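Mannose recognizing lectin (Marasmius oreades, PDB 4TKC) binds mannose as a fungal lectin of the bulb-type family, holding a sugar in each of two pockets of the chain. Local coordinates at residues N100-V103 against K109-W112; G67-Y72 against Y91-Q96; G38-F43 against A78-A83; G20-S25 against R29-V34. All blocks are in the same frame, centred on the assembly; numbering follows the deposited sequence.

Three four-stranded antiparallel sheets meet around a common interior, and the four contacts sample both the sheets and the seams between them. Interactions 1 and 4 are hairpins within single sheets; interactions 2 and 3 join one sheet to another. Interactions 1 and 2 have centres about 8 Å apart, with Val102 O 2.7 Å from Val94 N; the centres of interactions 2 and 3 are about 10 Å apart. Interaction 2 has residues in both pockets: Asn68 and Tyr72 in that of beta-mannose, shared with interaction 3, and Gln96 in that of alpha-mannose, shared with interaction 1. Interaction 4 meets the others through the Phe32 ring, with CE1 3.5 Å from Leu101 CD2 and CE2 3.7 Å from Leu93 CD2.

Interaction 1. Residues N100-V103 against K109-W112; sequences NLVV and KAVW. With MAN (alpha-D-mannopyranose), chain D.
Val103 and Trp112 form an antiparallel hydrogen-bonded pair, Val103 N giving its hydrogen to Trp112 O at 2.9 Å, yet the short strand segments 101-103 and 109-112 run at 103° to one another. The hairpin, which ends one sheet of the beta-prism II fold of bulb-type lectins, contains a classic beta bulge, and this together with strand twist is consistent with so large an angle. Val111 and Trp112 both face Val103, whose carbonyl oxygen serves the pair: Val103 O accepts from Val111 N at 2.9 Å, almost in line with the C=O bond, and only weakly from Trp112 N at 3.5 Å.

The two methyls of Val103 have different partners. Val103 CG1 touches Val111 CG2 at 3.8 Å, while CG2 approaches the six-membered ring of Trp112 at a slant. With CG anti to the backbone N (chi1 -179°), the indole leans back along the neighbouring strand, bringing Trp112 CZ3 within 3.6 Å of Leu101 O. Beyond this, the ring packs on Thr82 and Thr84 of the adjoining sheet's loop.

Val102, Ala110 and Asn100 lie on the side of the sugar. Val102 CG1 touches Ala110 CB at 3.7 Å, and the same Ala110 methyl lies 3.7 Å from C6 of alpha-mannose. Asn100 is gripped through OD1 by Thr116 N and Thr114 OG1, which fixes the rotation of its amide. The opposite arm is thereby aimed at the ligand, and Asn100 ND2 donates to mannose O2 at 3.0 Å with an N-H...O angle of 166°.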
loop_
_atom_site.group_PDB
_atom_site.type_symbol
_atom_site.label_atom_id
_atom_site.label_comp_id
_atom_site.label_asym_id
_atom_site.label_seq_id
_atom_site.Cartn_x
_atom_site.Cartn_y
_atom_site.Cartn_z
ATOM N N ASN A 100 15.061 -8.643 12.842
ATOM C CA ASN A 100 14.083 -7.981 13.675
ATOM C C ASN A 100 13.142 -7.144 12.790
ATOM O O ASN A 100 13.608 -6.508 11.830
ATOM C CB ASN A 100 14.759 -7.058 14.688
ATOM C CG ASN A 100 14.114 -7.105 16.055
ATOM O OD1 ASN A 100 13.104 -7.784 16.269
ATOM N ND2 ASN A 100 14.711 -6.378 17.005
ATOM N N LEU A 101 11.873 -7.136 13.177
ATOM C CA LEU A 101 10.853 -6.280 12.489
ATOM C C LEU A 101 10.475 -5.286 13.592
ATOM O O LEU A 101 10.019 -5.676 14.686
ATOM C CB LEU A 101 9.693 -7.141 12.070
ATOM C CG LEU A 101 8.569 -6.346 11.351
ATOM C CD1 LEU A 101 8.973 -5.956 9.939
ATOM C CD2 LEU A 101 7.297 -7.178 11.360
ATOM N N VAL A 102 10.623 -3.995 13.284
ATOM C CA VAL A 102 10.588 -2.952 14.265
ATOM C C VAL A 102 9.658 -1.794 13.841
ATOM O O VAL A 102 9.774 -1.295 12.714
ATOM C CB VAL A 102 12.014 -2.383 14.543
ATOM C CG1 VAL A 102 12.000 -1.445 15.738
ATOM C CG2 VAL A 102 13.048 -3.488 14.776
ATOM N N VAL A 103 8.804 -1.353 14.776
ATOM C CA VAL A 103 8.086 -0.053 14.625
ATOM C C VAL A 103 8.931 0.998 15.319
ATOM O O VAL A 103 9.172 0.916 16.546
ATOM C CB VAL A 103 6.680 -0.042 15.239
ATOM C CG1 VAL A 103 6.077 1.349 15.081
ATOM C CG2 VAL A 103 5.776 -1.096 14.587
ATOM N N LYS A 109 13.500 5.671 17.573
ATOM C CA LYS A 109 13.059 5.081 18.837
ATOM C C LYS A 109 12.203 3.840 18.587
ATOM O O LYS A 109 11.110 3.972 18.022
ATOM C CB LYS A 109 12.283 6.105 19.673
ATOM C CG LYS A 109 11.692 5.609 20.991
ATOM C CD LYS A 109 12.700 4.949 21.909
ATOM C CE LYS A 109 11.959 4.282 23.067
ATOM N NZ LYS A 109 12.886 3.577 23.981
ATOM N N ALA A 110 12.720 2.648 18.945
ATOM C CA ALA A 110 11.980 1.422 18.756
ATOM C C ALA A 110 10.876 1.419 19.790
ATOM O O ALA A 110 11.170 1.512 20.999
ATOM C CB ALA A 110 12.890 0.183 18.893
ATOM N N VAL A 111 9.617 1.331 19.342
ATOM C CA VAL A 111 8.476 1.233 20.255
ATOM C C VAL A 111 7.723 -0.113 20.203
ATOM O O VAL A 111 6.813 -0.370 20.992
ATOM C CB VAL A 111 7.470 2.391 20.029
ATOM C CG1 VAL A 111 8.115 3.706 20.394
ATOM C CG2 VAL A 111 6.942 2.502 18.577
ATOM N N TRP A 112 8.140 -0.967 19.285
ATOM C CA TRP A 112 7.630 -2.320 19.176
ATOM C C TRP A 112 8.591 -3.119 18.288
ATOM O O TRP A 112 9.238 -2.590 17.370
ATOM C CB TRP A 112 6.214 -2.348 18.585
ATOM C CG TRP A 112 5.605 -3.713 18.466
ATOM C CD1 TRP A 112 4.749 -4.295 19.343
ATOM C CD2 TRP A 112 5.760 -4.651 17.380
ATOM N NE1 TRP A 112 4.407 -5.546 18.912
ATOM C CE2 TRP A 112 4.994 -5.782 17.699
ATOM C CE3 TRP A 112 6.524 -4.670 16.210
ATOM C CZ2 TRP A 112 4.932 -6.902 16.864
ATOM C CZ3 TRP A 112 6.468 -5.763 15.404
ATOM C CH2 TRP A 112 5.653 -6.859 15.714
HETATM C C1 MAN D . 17.840 -4.805 18.368
HETATM C C2 MAN D . 18.070 -4.373 16.925
HETATM C C3 MAN D . 17.732 -2.890 16.802
HETATM C C4 MAN D . 16.294 -2.633 17.282
HETATM C C5 MAN D . 16.132 -3.140 18.719
HETATM C C6 MAN D . 14.695 -3.055 19.170
HETATM O O1 MAN D . 18.779 -4.183 19.222
HETATM O O2 MAN D . 17.274 -5.181 16.103
HETATM O O3 MAN D . 17.856 -2.523 15.446
HETATM O O4 MAN D . 16.015 -1.245 17.202
HETATM O O5 MAN D . 16.551 -4.501 18.829
HETATM O O6 MAN D . 14.605 -3.353 20.547
#

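Interaction 2. Residues G67-Y72 against Y91-Q96; sequences GNCVGY and YNLVCQ. With BMA (beta-D-mannopyranose), chain B; MAN (alpha-D-mannopyranose), chain D.
Gly67 presses its CA onto a face of the Tyr91 ring, a CH-pi contact in which the carbon stands 3.6 Å from the ring centroid and 15° off the ring normal. This is the tight end of the contact. The absence of a side chain on Gly67 lets the ring come this close, and the nearest ring atom, Tyr91 CD1, is 3.5 Å from Gly67 CA. Tyr91 is held at its far end too, since its OH bonds to Asp88 N, while Gly67 O bonds to the hydroxyl of Thr84.

Further along, the chains part. The CA atoms of Cys69 and Leu93 are 7.7 Å apart, and a single apolar touch spans the gap, Cys69 SG to Leu93 CD2 at 3.9 Å, with no hydrogen bond across. Here two sheets of the beta-prism II, one holding strand 69-72 and the other strand 92-95, meet through inward side chains.

The outward side of 67-72 is given to beta-mannose. Asn68, Val70 and Tyr72 fit the last part of the QxDxNxVxY signature of mannose-binding bulb-type lectins. Asn68 CG, anti to the backbone N (chi1 -150°), carries ND2 outward to donate to sugar O2 at 3.1 Å. Tyr72 OH shares a short 2.6 Å hydrogen bond with sugar O4, which sits near the plane of the Tyr72 ring, at its edge, and also bonds to Gln64. Val70 CG1 backs one face of the Tyr72 ring, toward its rim.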
loop_
_atom_site.group_PDB
_atom_site.type_symbol
_atom_site.label_atom_id
_atom_site.label_comp_id
_atom_site.label_asym_id
_atom_site.label_seq_id
_atom_site.Cartn_x
_atom_site.Cartn_y
_atom_site.Cartn_z
ATOM N N GLY A 67 0.115 6.026 14.261
ATOM C CA GLY A 67 1.261 5.335 14.886
ATOM C C GLY A 67 1.028 3.857 15.036
ATOM O O GLY A 67 1.935 3.146 15.468
ATOM N N ASN A 68 -0.209 3.411 14.942
ATOM C CA ASN A 68 -0.538 1.993 15.076
ATOM C C ASN A 68 -0.240 1.253 13.790
ATOM O O ASN A 68 -0.578 1.757 12.725
ATOM C CB ASN A 68 -1.994 1.763 15.518
ATOM C CG ASN A 68 -2.202 0.483 16.332
ATOM O OD1 ASN A 68 -1.259 -0.260 16.674
ATOM N ND2 ASN A 68 -3.481 0.220 16.657
ATOM N N CYS A 69 0.386 0.080 13.882
ATOM C CA CYS A 69 0.584 -0.810 12.754
ATOM C C CYS A 69 -0.384 -1.981 12.842
ATOM O O CYS A 69 -0.394 -2.697 13.839
ATOM C CB CYS A 69 2.032 -1.313 12.672
ATOM S SG CYS A 69 2.343 -2.288 11.190
ATOM N N VAL A 70 -1.264 -2.111 11.833
ATOM C CA VAL A 70 -2.471 -2.901 11.988
ATOM C C VAL A 70 -2.613 -3.837 10.817
ATOM O O VAL A 70 -2.573 -3.397 9.668
ATOM C CB VAL A 70 -3.732 -2.033 12.177
ATOM C CG1 VAL A 70 -4.896 -2.890 12.621
ATOM C CG2 VAL A 70 -3.487 -0.924 13.193
ATOM N N GLY A 71 -2.947 -5.092 11.107
ATOM C CA GLY A 71 -3.365 -6.051 10.089
ATOM C C GLY A 71 -4.890 -6.145 10.103
ATOM O O GLY A 71 -5.526 -6.070 11.165
ATOM N N TYR A 72 -5.482 -6.100 8.890
ATOM C CA TYR A 72 -6.948 -6.112 8.711
ATOM C C TYR A 72 -7.391 -7.284 7.862
ATOM O O TYR A 72 -6.708 -7.657 6.914
ATOM C CB TYR A 72 -7.442 -4.802 8.075
ATOM C CG TYR A 72 -7.341 -3.570 8.936
ATOM C CD1 TYR A 72 -8.320 -3.265 9.853
ATOM C CD2 TYR A 72 -6.264 -2.678 8.817
ATOM C CE1 TYR A 72 -8.229 -2.151 10.666
ATOM C CE2 TYR A 72 -6.173 -1.553 9.615
ATOM C CZ TYR A 72 -7.166 -1.267 10.522
ATOM O OH TYR A 72 -7.066 -0.205 11.359
ATOM N N TYR A 91 6.255 7.574 11.996
ATOM C CA TYR A 91 6.378 6.147 12.373
ATOM C C TYR A 91 6.718 5.332 11.140
ATOM O O TYR A 91 6.243 5.659 10.013
ATOM C CB TYR A 91 5.039 5.683 12.955
ATOM C CG TYR A 91 4.729 6.225 14.327
ATOM C CD1 TYR A 91 4.071 7.426 14.494
ATOM C CD2 TYR A 91 5.162 5.521 15.471
ATOM C CE1 TYR A 91 3.830 7.965 15.736
ATOM C CE2 TYR A 91 4.941 6.046 16.723
ATOM C CZ TYR A 91 4.291 7.249 16.866
ATOM O OH TYR A 91 4.089 7.728 18.127
ATOM N N ASN A 92 7.500 4.269 11.307
ATOM C CA ASN A 92 7.877 3.420 10.205
ATOM C C ASN A 92 7.958 2.013 10.689
ATOM O O ASN A 92 8.472 1.799 11.832
ATOM C CB ASN A 92 9.225 3.849 9.656
ATOM C CG ASN A 92 9.130 5.102 8.820
ATOM O OD1 ASN A 92 8.792 5.043 7.638
ATOM N ND2 ASN A 92 9.467 6.228 9.422
ATOM N N LEU A 93 7.621 1.034 9.867
ATOM C CA LEU A 93 7.842 -0.376 10.216
ATOM C C LEU A 93 8.995 -0.840 9.347
ATOM O O LEU A 93 8.905 -0.780 8.109
ATOM C CB LEU A 93 6.577 -1.229 9.945
ATOM C CG LEU A 93 6.669 -2.746 10.077
ATOM C CD1 LEU A 93 6.596 -3.057 11.557
ATOM C CD2 LEU A 93 5.583 -3.510 9.315
ATOM N N VAL A 94 10.079 -1.336 10.001
ATOM C CA VAL A 94 11.271 -1.676 9.263
ATOM C C VAL A 94 11.610 -3.171 9.391
ATOM O O VAL A 94 11.720 -3.730 10.523
ATOM C CB VAL A 94 12.507 -0.853 9.722
ATOM C CG1 VAL A 94 13.709 -1.166 8.859
ATOM C CG2 VAL A 94 12.215 0.636 9.640
ATOM N N CYS A 95 11.865 -3.798 8.248
ATOM C CA CYS A 95 12.249 -5.217 8.150
ATOM C C CYS A 95 13.773 -5.215 8.015
ATOM O O CYS A 95 14.301 -4.885 6.929
ATOM C CB CYS A 95 11.580 -5.860 6.915
ATOM S SG CYS A 95 11.886 -7.631 6.709
ATOM N N GLN A 96 14.465 -5.576 9.112
ATOM C CA GLN A 96 15.925 -5.350 9.178
ATOM C C GLN A 96 16.735 -6.602 8.794
ATOM O O GLN A 96 16.237 -7.744 8.911
ATOM C CB GLN A 96 16.320 -4.913 10.597
ATOM C CG GLN A 96 15.722 -3.581 11.001
ATOM C CD GLN A 96 16.074 -3.082 12.387
ATOM O OE1 GLN A 96 16.618 -3.851 13.235
ATOM N NE2 GLN A 96 16.027 -1.798 12.575
HETATM C C1 BMA B . -7.145 1.733 17.020
HETATM C C2 BMA B . -6.768 2.404 15.703
HETATM C C3 BMA B . -7.572 1.718 14.612
HETATM C C4 BMA B . -7.360 0.195 14.639
HETATM C C5 BMA B . -7.632 -0.392 16.027
HETATM C C6 BMA B . -7.397 -1.902 16.030
HETATM O O1 BMA B . -6.401 2.425 18.028
HETATM O O2 BMA B . -5.353 2.337 15.483
HETATM O O3 BMA B . -7.196 2.298 13.360
HETATM O O4 BMA B . -8.221 -0.450 13.697
HETATM O O5 BMA B . -6.814 0.332 16.957
HETATM O O6 BMA B . -6.679 -2.379 17.182
HETATM C C1 MAN D . 17.840 -4.805 18.368
HETATM C C2 MAN D . 18.070 -4.373 16.925
HETATM C C3 MAN D . 17.732 -2.890 16.802
HETATM C C4 MAN D . 16.294 -2.633 17.282
HETATM C C5 MAN D . 16.132 -3.140 18.719
HETATM C C6 MAN D . 14.695 -3.055 19.170
HETATM O O1 MAN D . 18.779 -4.183 19.222
HETATM O O2 MAN D . 17.274 -5.181 16.103
HETATM O O3 MAN D . 17.856 -2.523 15.446
HETATM O O4 MAN D . 16.015 -1.245 17.202
HETATM O O5 MAN D . 16.551 -4.501 18.829
HETATM O O6 MAN D . 14.605 -3.353 20.547
#

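Interaction 3. Residues G38-F43 against A78-A83; sequences GNIQLF and AVWHTA. With BMA (beta-D-mannopyranose), chain B.
Ile40 bridges to Val79 and Trp80 with one methyl, at one of the places where two sheets of the beta-prism II pack together. The backbones stay well apart, with 9.0 Å between Ile40 CA and Trp80 CA, so the side chain has to span the interval. At CB it branches. CG2 stays just beyond contact with the indole and packs on Phe32 of strand 30-34, 3.5 Å from Phe32 CZ. CG1 takes the position anti to the carbonyl carbon (chi1 -56°), and the chain runs on extended (chi2 170°), carrying CD1 across the seam. That terminal methyl meets the indole at a slant, 4.2 Å from Trp80 CE3, and reaches Val79 CG2 more loosely at 4.5 Å.

Both targets can point inward because Val79 and Trp80 form a classic beta bulge opposite Gly71. The Trp80 ring is further packed by Trp51, the two planes at about 60°, and by Trp112, whose CH2 is 3.6 Å from Trp80 CZ2.

Flanking residues of the same strand turn to the beta-mannose. The His81 ring lies beneath the sugar's O6, which stands over the centre of one face, and Ala78 CB is 3.5 Å from sugar C6.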
loop_
_atom_site.group_PDB
_atom_site.type_symbol
_atom_site.label_atom_id
_atom_site.label_comp_id
_atom_site.label_asym_id
_atom_site.label_seq_id
_atom_site.Cartn_x
_atom_site.Cartn_y
_atom_site.Cartn_z
ATOM N N GLY A 38 -3.756 -15.565 3.680
ATOM C CA GLY A 38 -4.161 -14.624 4.728
ATOM C C GLY A 38 -3.331 -14.699 6.000
ATOM O O GLY A 38 -3.773 -14.288 7.078
ATOM N N ASN A 39 -2.079 -15.110 5.846
ATOM C CA ASN A 39 -1.188 -15.049 6.981
ATOM C C ASN A 39 -0.183 -13.910 6.912
ATOM O O ASN A 39 0.180 -13.456 5.828
ATOM C CB ASN A 39 -0.446 -16.380 7.178
ATOM C CG ASN A 39 -1.405 -17.540 7.331
ATOM O OD1 ASN A 39 -2.431 -17.405 7.986
ATOM N ND2 ASN A 39 -1.149 -18.629 6.633
ATOM N N ILE A 40 0.212 -13.421 8.084
ATOM C CA ILE A 40 1.203 -12.366 8.218
ATOM C C ILE A 40 2.480 -13.000 8.808
ATOM O O ILE A 40 2.469 -13.550 9.923
ATOM C CB ILE A 40 0.727 -11.241 9.148
ATOM C CG1 ILE A 40 -0.618 -10.675 8.659
ATOM C CG2 ILE A 40 1.754 -10.130 9.210
ATOM C CD1 ILE A 40 -1.262 -9.741 9.652
ATOM N N GLN A 41 3.534 -13.026 7.994
ATOM C CA GLN A 41 4.685 -13.908 8.333
ATOM C C GLN A 41 6.009 -13.235 8.041
ATOM O O GLN A 41 6.228 -12.657 6.977
ATOM C CB GLN A 41 4.578 -15.202 7.528
ATOM C CG GLN A 41 3.285 -15.948 7.769
ATOM C CD GLN A 41 3.225 -17.269 7.046
ATOM O OE1 GLN A 41 3.702 -17.399 5.928
ATOM N NE2 GLN A 41 2.657 -18.283 7.712
ATOM N N LEU A 42 6.932 -13.431 8.987
ATOM C CA LEU A 42 8.286 -12.928 8.883
ATOM C C LEU A 42 9.161 -14.164 8.700
ATOM O O LEU A 42 9.270 -15.015 9.612
ATOM C CB LEU A 42 8.705 -12.203 10.174
ATOM C CG LEU A 42 10.059 -11.492 10.158
ATOM C CD1 LEU A 42 10.034 -10.318 9.182
ATOM C CD2 LEU A 42 10.454 -11.054 11.566
ATOM N N PHE A 43 9.876 -14.227 7.580
ATOM C CA PHE A 43 10.684 -15.396 7.211
ATOM C C PHE A 43 12.143 -15.014 7.017
ATOM O O PHE A 43 12.499 -13.935 6.551
ATOM C CB PHE A 43 10.127 -16.002 5.897
ATOM C CG PHE A 43 9.181 -17.151 6.107
ATOM C CD1 PHE A 43 7.822 -16.941 6.318
ATOM C CD2 PHE A 43 9.658 -18.442 6.162
ATOM C CE1 PHE A 43 6.967 -18.003 6.567
ATOM C CE2 PHE A 43 8.816 -19.509 6.410
ATOM C CZ PHE A 43 7.471 -19.293 6.614
ATOM N N ALA A 78 -9.749 -5.517 12.467
ATOM C CA ALA A 78 -8.343 -5.679 12.890
ATOM C C ALA A 78 -8.032 -7.101 13.372
ATOM O O ALA A 78 -8.814 -7.657 14.127
ATOM C CB ALA A 78 -7.992 -4.649 13.949
ATOM N N VAL A 79 -7.033 -7.722 12.753
ATOM C CA VAL A 79 -6.607 -9.052 13.183
ATOM C C VAL A 79 -5.246 -9.054 13.878
ATOM O O VAL A 79 -4.817 -10.081 14.407
ATOM C CB VAL A 79 -6.579 -10.084 12.032
ATOM C CG1 VAL A 79 -7.959 -10.210 11.377
ATOM C CG2 VAL A 79 -5.516 -9.716 10.999
ATOM N N TRP A 80 -4.565 -7.917 13.889
ATOM C CA TRP A 80 -3.226 -7.791 14.544
ATOM C C TRP A 80 -2.944 -6.316 14.742
ATOM O O TRP A 80 -3.323 -5.506 13.887
ATOM C CB TRP A 80 -2.134 -8.335 13.639
ATOM C CG TRP A 80 -0.725 -7.993 14.126
ATOM C CD1 TRP A 80 -0.144 -8.337 15.326
ATOM C CD2 TRP A 80 0.267 -7.290 13.375
ATOM N NE1 TRP A 80 1.135 -7.815 15.379
ATOM C CE2 TRP A 80 1.430 -7.212 14.184
ATOM C CE3 TRP A 80 0.288 -6.737 12.063
ATOM C CZ2 TRP A 80 2.591 -6.585 13.759
ATOM C CZ3 TRP A 80 1.462 -6.159 11.617
ATOM C CH2 TRP A 80 2.619 -6.102 12.477
ATOM N N HIS A 81 -2.391 -5.892 15.860
ATOM C CA HIS A 81 -1.927 -4.528 15.970
ATOM C C HIS A 81 -0.783 -4.426 16.961
ATOM O O HIS A 81 -0.681 -5.208 17.908
ATOM C CB HIS A 81 -3.083 -3.565 16.289
ATOM C CG HIS A 81 -3.799 -3.881 17.551
ATOM N ND1 HIS A 81 -3.620 -3.152 18.711
ATOM C CD2 HIS A 81 -4.694 -4.850 17.846
ATOM C CE1 HIS A 81 -4.379 -3.658 19.668
ATOM N NE2 HIS A 81 -5.010 -4.714 19.180
ATOM N N THR A 82 0.154 -3.551 16.642
ATOM C CA THR A 82 1.320 -3.266 17.489
ATOM C C THR A 82 1.005 -2.375 18.695
ATOM O O THR A 82 1.785 -2.337 19.658
ATOM C CB THR A 82 2.446 -2.635 16.676
ATOM O OG1 THR A 82 1.932 -1.428 16.064
ATOM C CG2 THR A 82 2.870 -3.582 15.550
ATOM N N ALA A 83 -0.169 -1.758 18.722
ATOM C CA ALA A 83 -0.572 -0.890 19.837
ATOM C C ALA A 83 0.465 0.187 20.161
ATOM O O ALA A 83 0.720 0.518 21.312
ATOM C CB ALA A 83 -0.975 -1.697 21.068
HETATM C C1 BMA B . -7.145 1.733 17.020
HETATM C C2 BMA B . -6.768 2.404 15.703
HETATM C C3 BMA B . -7.572 1.718 14.612
HETATM C C4 BMA B . -7.360 0.195 14.639
HETATM C C5 BMA B . -7.632 -0.392 16.027
HETATM C C6 BMA B . -7.397 -1.902 16.030
HETATM O O1 BMA B . -6.401 2.425 18.028
HETATM O O2 BMA B . -5.353 2.337 15.483
HETATM O O3 BMA B . -7.196 2.298 13.360
HETATM O O4 BMA B . -8.221 -0.450 13.697
HETATM O O5 BMA B . -6.814 0.332 16.957
HETATM O O6 BMA B . -6.679 -2.379 17.182
#

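Interaction 4. Residues G20-S25 against R29-V34; sequences GYALIS and RVEFRV
Ser25 and Val30 lock the turn end of a beta hairpin with two hydrogen bonds: Ser25 N donates to Val30 O at 2.8 Å and nearly straight (172°), and Val30 N donates to Ser25 OG at 3.0 Å. The hydroxyl can accept in this way because OG sits between the backbone N and carbonyl carbon (chi1 64°), folded back over its own main chain; it also bonds to Ser27 OG in the turn. Midway, Leu23 and Phe32 exchange a reciprocal pair of backbone bonds, Leu23 N to Phe32 O and Phe32 N to Leu23 O, each 2.9 Å. At the open end Gly20 N donates to Val34 O.

On the face bearing Ala22, Ile24, Glu31 and Arg33, a salt bridge runs along one strand, with Arg33 NE 2.8 Å from Glu31 OE1. Each partner has a second hold, Arg33 on Asp46 and Glu31 on His5. The bridge stands beside Ala22, whose CB meets Glu31 CG at 3.6 Å, and Ile24 CD1 comes to 3.9 Å from Glu31 CB.

On the other face the contact between the strands is apolar: Leu23 and Phe32 run alongside each other, with Leu23 CD1 4.0 Å from Phe32 CD2. They project into the interior of the beta-prism II, onto Ile17 of strand 15-18 and Leu93 of strand 92-95. Strand 30-34 continues the sheet into strand 40-44, while strand 21-24 is its outermost strand within the chain, and Tyr21 OH there hydrogen-bonds to Ser59 O and Arg19 N of the second subunit.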
loop_
_atom_site.group_PDB
_atom_site.type_symbol
_atom_site.label_atom_id
_atom_site.label_comp_id
_atom_site.label_asym_id
_atom_site.label_seq_id
_atom_site.Cartn_x
_atom_site.Cartn_y
_atom_site.Cartn_z
ATOM N N GLY A 20 0.344 -11.192 -1.324
ATOM C CA GLY A 20 1.312 -11.319 -2.399
ATOM C C GLY A 20 2.423 -10.261 -2.402
ATOM O O GLY A 20 3.224 -10.219 -3.338
ATOM N N TYR A 21 2.386 -9.351 -1.421
ATOM C CA TYR A 21 3.375 -8.299 -1.290
ATOM C C TYR A 21 4.127 -8.507 0.031
ATOM O O TYR A 21 3.598 -9.141 0.948
ATOM C CB TYR A 21 2.726 -6.886 -1.427
ATOM C CG TYR A 21 2.001 -6.702 -2.754
ATOM C CD1 TYR A 21 0.791 -7.337 -2.936
ATOM C CD2 TYR A 21 2.667 -6.230 -3.872
ATOM C CE1 TYR A 21 0.134 -7.260 -4.158
ATOM C CE2 TYR A 21 1.992 -6.121 -5.096
ATOM C CZ TYR A 21 0.779 -6.733 -5.230
ATOM O OH TYR A 21 0.098 -6.696 -6.442
ATOM N N ALA A 22 5.251 -7.818 0.141
ATOM C CA ALA A 22 6.149 -8.019 1.314
ATOM C C ALA A 22 7.118 -6.869 1.464
ATOM O O ALA A 22 7.475 -6.222 0.457
ATOM C CB ALA A 22 6.901 -9.338 1.201
ATOM N N LEU A 23 7.619 -6.662 2.695
ATOM C CA LEU A 23 8.854 -5.910 2.894
ATOM C C LEU A 23 10.004 -6.919 2.739
ATOM O O LEU A 23 9.832 -8.090 3.065
ATOM C CB LEU A 23 8.969 -5.319 4.315
ATOM C CG LEU A 23 7.775 -4.458 4.739
ATOM C CD1 LEU A 23 7.886 -3.891 6.145
ATOM C CD2 LEU A 23 7.620 -3.336 3.728
ATOM N N ILE A 24 11.143 -6.416 2.279
ATOM C CA ILE A 24 12.357 -7.228 2.133
ATOM C C ILE A 24 13.544 -6.461 2.702
ATOM O O ILE A 24 13.683 -5.266 2.546
ATOM C CB ILE A 24 12.585 -7.600 0.628
ATOM C CG1 ILE A 24 13.718 -8.615 0.422
ATOM C CG2 ILE A 24 12.785 -6.351 -0.230
ATOM C CD1 ILE A 24 13.390 -9.983 0.962
ATOM N N SER A 25 14.341 -7.164 3.511
ATOM C CA SER A 25 15.597 -6.591 4.024
ATOM C C SER A 25 16.547 -6.273 2.869
ATOM O O SER A 25 16.503 -6.922 1.803
ATOM C CB SER A 25 16.295 -7.509 5.049
ATOM O OG SER A 25 16.702 -8.725 4.448
ATOM N N ARG A 29 17.508 -11.491 2.840
ATOM C CA ARG A 29 17.309 -12.707 3.664
ATOM C C ARG A 29 16.050 -12.667 4.510
ATOM O O ARG A 29 15.507 -13.715 4.836
ATOM C CB ARG A 29 18.509 -12.986 4.578
ATOM C CG ARG A 29 19.852 -13.119 3.856
ATOM C CD ARG A 29 20.987 -13.512 4.789
ATOM N NE ARG A 29 20.671 -14.749 5.516
ATOM C CZ ARG A 29 21.197 -15.113 6.681
ATOM N NH1 ARG A 29 22.129 -14.368 7.278
ATOM N NH2 ARG A 29 20.623 -16.130 7.304
ATOM N N VAL A 30 15.539 -11.471 4.799
ATOM C CA VAL A 30 14.462 -11.351 5.769
ATOM C C VAL A 30 13.268 -10.710 5.044
ATOM O O VAL A 30 13.442 -9.674 4.419
ATOM C CB VAL A 30 14.877 -10.481 6.977
ATOM C CG1 VAL A 30 13.798 -10.526 8.062
ATOM C CG2 VAL A 30 16.228 -10.948 7.568
ATOM N N GLU A 31 12.116 -11.375 5.112
ATOM C CA GLU A 31 10.942 -10.962 4.337
ATOM C C GLU A 31 9.733 -11.002 5.250
ATOM O O GLU A 31 9.397 -12.029 5.860
ATOM C CB GLU A 31 10.776 -11.895 3.138
ATOM C CG GLU A 31 9.793 -11.360 2.093
ATOM C CD GLU A 31 9.759 -12.224 0.856
ATOM O OE1 GLU A 31 9.632 -13.453 1.000
ATOM O OE2 GLU A 31 9.712 -11.665 -0.257
ATOM N N PHE A 32 8.961 -9.909 5.200
ATOM C CA PHE A 32 7.750 -9.741 5.977
ATOM C C PHE A 32 6.589 -9.739 4.976
ATOM O O PHE A 32 6.358 -8.773 4.223
ATOM C CB PHE A 32 7.777 -8.435 6.741
ATOM C CG PHE A 32 6.561 -8.196 7.591
ATOM C CD1 PHE A 32 6.140 -9.119 8.539
ATOM C CD2 PHE A 32 5.755 -7.094 7.364
ATOM C CE1 PHE A 32 5.045 -8.882 9.342
ATOM C CE2 PHE A 32 4.648 -6.864 8.155
ATOM C CZ PHE A 32 4.301 -7.753 9.145
ATOM N N ARG A 33 5.851 -10.842 4.981
ATOM C CA ARG A 33 4.887 -11.163 3.927
ATOM C C ARG A 33 3.465 -11.103 4.420
ATOM O O ARG A 33 3.152 -11.550 5.528
ATOM C CB ARG A 33 5.093 -12.643 3.542
ATOM C CG ARG A 33 6.472 -13.051 3.123
ATOM C CD ARG A 33 6.583 -14.568 3.030
ATOM N NE ARG A 33 7.932 -14.913 2.600
ATOM C CZ ARG A 33 8.410 -16.141 2.457
ATOM N NH1 ARG A 33 7.670 -17.202 2.806
ATOM N NH2 ARG A 33 9.661 -16.289 2.001
ATOM N N VAL A 34 2.553 -10.702 3.518
ATOM C CA VAL A 34 1.142 -11.015 3.698
ATOM C C VAL A 34 0.772 -12.025 2.599
ATOM O O VAL A 34 1.033 -11.781 1.406
ATOM C CB VAL A 34 0.263 -9.752 3.606
ATOM C CG1 VAL A 34 -1.226 -10.094 3.722
ATOM C CG2 VAL A 34 0.642 -8.756 4.692
#